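Local coordinates for Rab GDP-dissociation inhibitor (PDB 2BCG), which inhibits GDP release from the Rab GTPase Sec4 in the yeast secretory pathway and extracts GDP-bound Ypt7 from vacuolar membranes, at residues A[199-204]-A[220-225]. Residues are numbered along the deposited sequence; the frame is centred on the assembly and turned at random.
Sequences MALWTN and LLYCQS. With GER (geran-8-yl geran), chain D; GER (geran-8-yl geran), chain C.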
loop_
_atom_site.group_PDB
_atom_site.type_symbol
_atom_site.label_atom_id
_atom_site.label_comp_id
_atom_site.label_asym_id
_atom_site.label_seq_id
_atom_site.Cartn_x
_atom_site.Cartn_y
_atom_site.Cartn_z
ATOM N N MET A 199 -5.808 -18.517 -15.307
ATOM C CA MET A 199 -5.347 -17.409 -16.146
ATOM C C MET A 199 -6.292 -16.217 -16.112
ATOM O O MET A 199 -5.849 -15.077 -15.818
ATOM C CB MET A 199 -5.096 -17.858 -17.600
ATOM C CG MET A 199 -4.007 -18.911 -17.709
ATOM S SD MET A 199 -3.654 -19.408 -19.424
ATOM C CE MET A 199 -2.728 -17.950 -19.945
ATOM N N ALA A 200 -7.575 -16.474 -16.379
ATOM C CA ALA A 200 -8.561 -15.404 -16.313
ATOM C C ALA A 200 -8.885 -15.084 -14.842
ATOM O O ALA A 200 -9.376 -13.982 -14.524
ATOM C CB ALA A 200 -9.811 -15.754 -17.113
ATOM N N LEU A 201 -8.570 -16.034 -13.955
ATOM C CA LEU A 201 -8.788 -15.901 -12.509
ATOM C C LEU A 201 -10.234 -15.620 -12.128
ATOM O O LEU A 201 -10.507 -14.851 -11.187
ATOM C CB LEU A 201 -7.841 -14.857 -11.908
ATOM C CG LEU A 201 -6.358 -15.205 -12.015
ATOM C CD1 LEU A 201 -5.426 -13.992 -11.941
ATOM C CD2 LEU A 201 -5.989 -16.312 -11.001
ATOM N N TRP A 202 -11.167 -16.242 -12.851
ATOM C CA TRP A 202 -12.550 -16.287 -12.404
ATOM C C TRP A 202 -12.627 -17.252 -11.216
ATOM O O TRP A 202 -11.898 -18.244 -11.180
ATOM C CB TRP A 202 -13.485 -16.777 -13.523
ATOM C CG TRP A 202 -13.589 -15.884 -14.737
ATOM C CD1 TRP A 202 -13.121 -16.162 -15.993
ATOM C CD2 TRP A 202 -14.219 -14.592 -14.826
ATOM N NE1 TRP A 202 -13.422 -15.125 -16.860
ATOM C CE2 TRP A 202 -14.088 -14.153 -16.171
ATOM C CE3 TRP A 202 -14.879 -13.762 -13.908
ATOM C CZ2 TRP A 202 -14.590 -12.920 -16.619
ATOM C CZ3 TRP A 202 -15.384 -12.526 -14.367
ATOM C CH2 TRP A 202 -15.233 -12.128 -15.709
ATOM N N THR A 203 -13.485 -16.961 -10.240
ATOM C CA THR A 203 -13.598 -17.788 -9.029
ATOM C C THR A 203 -14.725 -18.789 -9.199
ATOM O O THR A 203 -14.930 -19.689 -8.362
ATOM C CB THR A 203 -13.839 -16.930 -7.757
ATOM O OG1 THR A 203 -13.826 -17.762 -6.589
ATOM C CG2 THR A 203 -15.156 -16.248 -7.825
ATOM N N ASN A 204 -15.455 -18.621 -10.299
ATOM C CA ASN A 204 -16.560 -19.501 -10.648
ATOM C C ASN A 204 -16.636 -19.667 -12.162
ATOM O O ASN A 204 -15.884 -19.023 -12.895
ATOM C CB ASN A 204 -17.885 -18.954 -10.087
ATOM C CG ASN A 204 -18.165 -17.526 -10.539
ATOM O OD1 ASN A 204 -18.143 -17.219 -11.737
ATOM N ND2 ASN A 204 -18.414 -16.641 -9.581
ATOM N N LEU A 220 -5.393 -11.968 -21.632
ATOM C CA LEU A 220 -4.340 -11.090 -22.121
ATOM C C LEU A 220 -3.569 -10.379 -20.988
ATOM O O LEU A 220 -2.328 -10.367 -21.016
ATOM C CB LEU A 220 -4.921 -10.064 -23.088
ATOM C CG LEU A 220 -3.949 -9.159 -23.839
ATOM C CD1 LEU A 220 -2.960 -9.916 -24.724
ATOM C CD2 LEU A 220 -4.811 -8.183 -24.640
ATOM N N LEU A 221 -4.311 -9.825 -20.019
ATOM C CA LEU A 221 -3.709 -9.175 -18.818
ATOM C C LEU A 221 -2.778 -10.145 -18.087
ATOM O O LEU A 221 -1.673 -9.776 -17.706
ATOM C CB LEU A 221 -4.779 -8.639 -17.865
ATOM C CG LEU A 221 -4.280 -8.031 -16.534
ATOM C CD1 LEU A 221 -3.323 -6.848 -16.756
ATOM C CD2 LEU A 221 -5.414 -7.654 -15.633
ATOM N N TYR A 222 -3.217 -11.389 -17.901
ATOM C CA TYR A 222 -2.372 -12.381 -17.236
ATOM C C TYR A 222 -1.086 -12.626 -18.011
ATOM O O TYR A 222 0.012 -12.624 -17.433
ATOM C CB TYR A 222 -3.136 -13.704 -17.075
ATOM C CG TYR A 222 -2.412 -14.769 -16.271
ATOM C CD1 TYR A 222 -1.399 -15.543 -16.863
ATOM C CD2 TYR A 222 -2.753 -15.004 -14.930
ATOM C CE1 TYR A 222 -0.718 -16.532 -16.130
ATOM C CE2 TYR A 222 -2.086 -15.989 -14.173
ATOM C CZ TYR A 222 -1.074 -16.749 -14.788
ATOM O OH TYR A 222 -0.399 -17.697 -14.042
ATOM N N CYS A 223 -1.212 -12.875 -19.319
ATOM C CA CYS A 223 -0.042 -13.150 -20.148
ATOM C C CYS A 223 0.903 -11.951 -20.213
ATOM O O CYS A 223 2.112 -12.109 -20.076
ATOM C CB CYS A 223 -0.455 -13.563 -21.560
ATOM S SG CYS A 223 -1.387 -15.112 -21.591
ATOM N N GLN A 224 0.352 -10.751 -20.378
ATOM C CA GLN A 224 1.192 -9.545 -20.345
ATOM C C GLN A 224 1.895 -9.381 -18.986
ATOM O O GLN A 224 3.048 -8.978 -18.919
ATOM C CB GLN A 224 0.367 -8.300 -20.649
ATOM C CG GLN A 224 -0.195 -8.240 -22.068
ATOM C CD GLN A 224 -1.185 -7.113 -22.222
ATOM O OE1 GLN A 224 -1.814 -6.680 -21.249
ATOM N NE2 GLN A 224 -1.343 -6.631 -23.456
ATOM N N SER A 225 1.181 -9.672 -17.911
ATOM C CA SER A 225 1.773 -9.543 -16.579
ATOM C C SER A 225 2.899 -10.533 -16.299
ATOM O O SER A 225 3.920 -10.153 -15.741
ATOM C CB SER A 225 0.682 -9.674 -15.501
ATOM O OG SER A 225 -0.250 -8.608 -15.585
HETATM C C1 GER D . 1.315 -11.911 -24.857
HETATM C C2 GER D . 1.575 -13.419 -24.620
HETATM C C3 GER D . 0.636 -14.442 -24.835
HETATM C C4 GER D . -0.790 -14.167 -25.340
HETATM C C5 GER D . 1.043 -15.893 -24.534
HETATM C C6 GER D . 1.303 -16.731 -25.794
HETATM C C7 GER D . 1.923 -17.944 -25.475
HETATM C C8 GER D . 2.005 -19.121 -26.230
HETATM C C9 GER D . 1.374 -19.216 -27.630
HETATM C C10 GER D . 2.768 -20.329 -25.652
HETATM C C11 GER D . 1.853 -21.456 -25.140
HETATM C C12 GER D . 2.578 -22.636 -24.971
HETATM C C13 GER D . 2.141 -23.896 -24.557
HETATM C C14 GER D . 0.684 -24.177 -24.192
HETATM C C15 GER D . 3.152 -25.036 -24.457
HETATM C C16 GER D . 3.185 -25.842 -25.746
HETATM C C17 GER D . 3.886 -27.025 -25.570
HETATM C C18 GER D . 3.644 -28.232 -26.218
HETATM C C19 GER D . 2.504 -28.346 -27.251
HETATM C C20 GER D . 4.535 -29.449 -25.894
HETATM C C1 GER C . 5.679 -12.124 -25.449
HETATM C C2 GER C . 6.277 -13.258 -24.591
HETATM C C3 GER C . 5.972 -14.611 -24.793
HETATM C C4 GER C . 5.011 -15.046 -25.916
HETATM C C5 GER C . 6.606 -15.700 -23.894
HETATM C C6 GER C . 6.057 -15.692 -22.452
HETATM C C7 GER C . 4.947 -16.533 -22.281
HETATM C C8 GER C . 3.731 -16.207 -21.659
HETATM C C9 GER C . 3.522 -14.789 -21.117
HETATM C C10 GER C . 2.575 -17.232 -21.553
HETATM C C11 GER C . 2.472 -18.067 -20.257
HETATM C C12 GER C . 1.782 -19.250 -20.567
HETATM C C13 GER C . 0.844 -20.030 -19.872
HETATM C C14 GER C . 0.361 -19.660 -18.460
HETATM C C15 GER C . 0.292 -21.287 -20.569
HETATM C C16 GER C . 0.058 -22.484 -19.637
HETATM C C17 GER C . 0.544 -23.672 -20.190
HETATM C C18 GER C . 0.385 -24.997 -19.759
HETATM C C19 GER C . -0.416 -25.391 -18.511
HETATM C C20 GER C . 1.037 -26.112 -20.564
#
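Met199 and Tyr222 bring the two backbones together, their CA atoms 5.9 Å apart, where the chain leaving helix 189-199 passes beside a turn of helix 212-229. Leu201 is the first residue after the helix to leave helical angles, with positive phi (57°), and its side chain points toward helix 212-229. No hydrogen bond joins the segments; contact is by packing alone. Tyr222 sets its CG anti to the backbone N (chi1 -174°), which carries the ring over the backbone of Met199. The carbonyl O of Met199 lies against CB and CD2 of Tyr222, 3.2 Å from CD2. Met199 CA sits over one face, 4.0 Å from the centroid of the Tyr222 ring, in a CH-pi contact displaced toward the rim. Leu201 approaches differently: its CD1 meets the ring edge, near the ring plane, 4.1 Å from CD2 of Tyr222. Val129 and Pro233 also touch this tyrosine.

The Met199 side chain runs on past the ring and bends at its last torsion, bringing CE within 3.5 Å of SG of Cys223. Here the loop and helix 212-229 join the lipid-binding site in the helical domain of this Rab GDI, where two geranylgeranyl groups are bound. CE of Met199 packs 3.8 Å from C14 of the chain C lipid, and CE1 of Tyr222 lies 4.0 Å from the same C14. CB of Cys223 is 3.6 Å from C3 of the chain D lipid, while its backbone O approaches C9 of the chain C group. An alanine in place of Tyr222 would probably remove the face under Met199 CA and the edge beside Leu201, leaving C14 without the ring it packs against. On helix 144-159, Met150 and Leu154 pack against Met199; Met92, Gln331 and Ile333 touch Leu201.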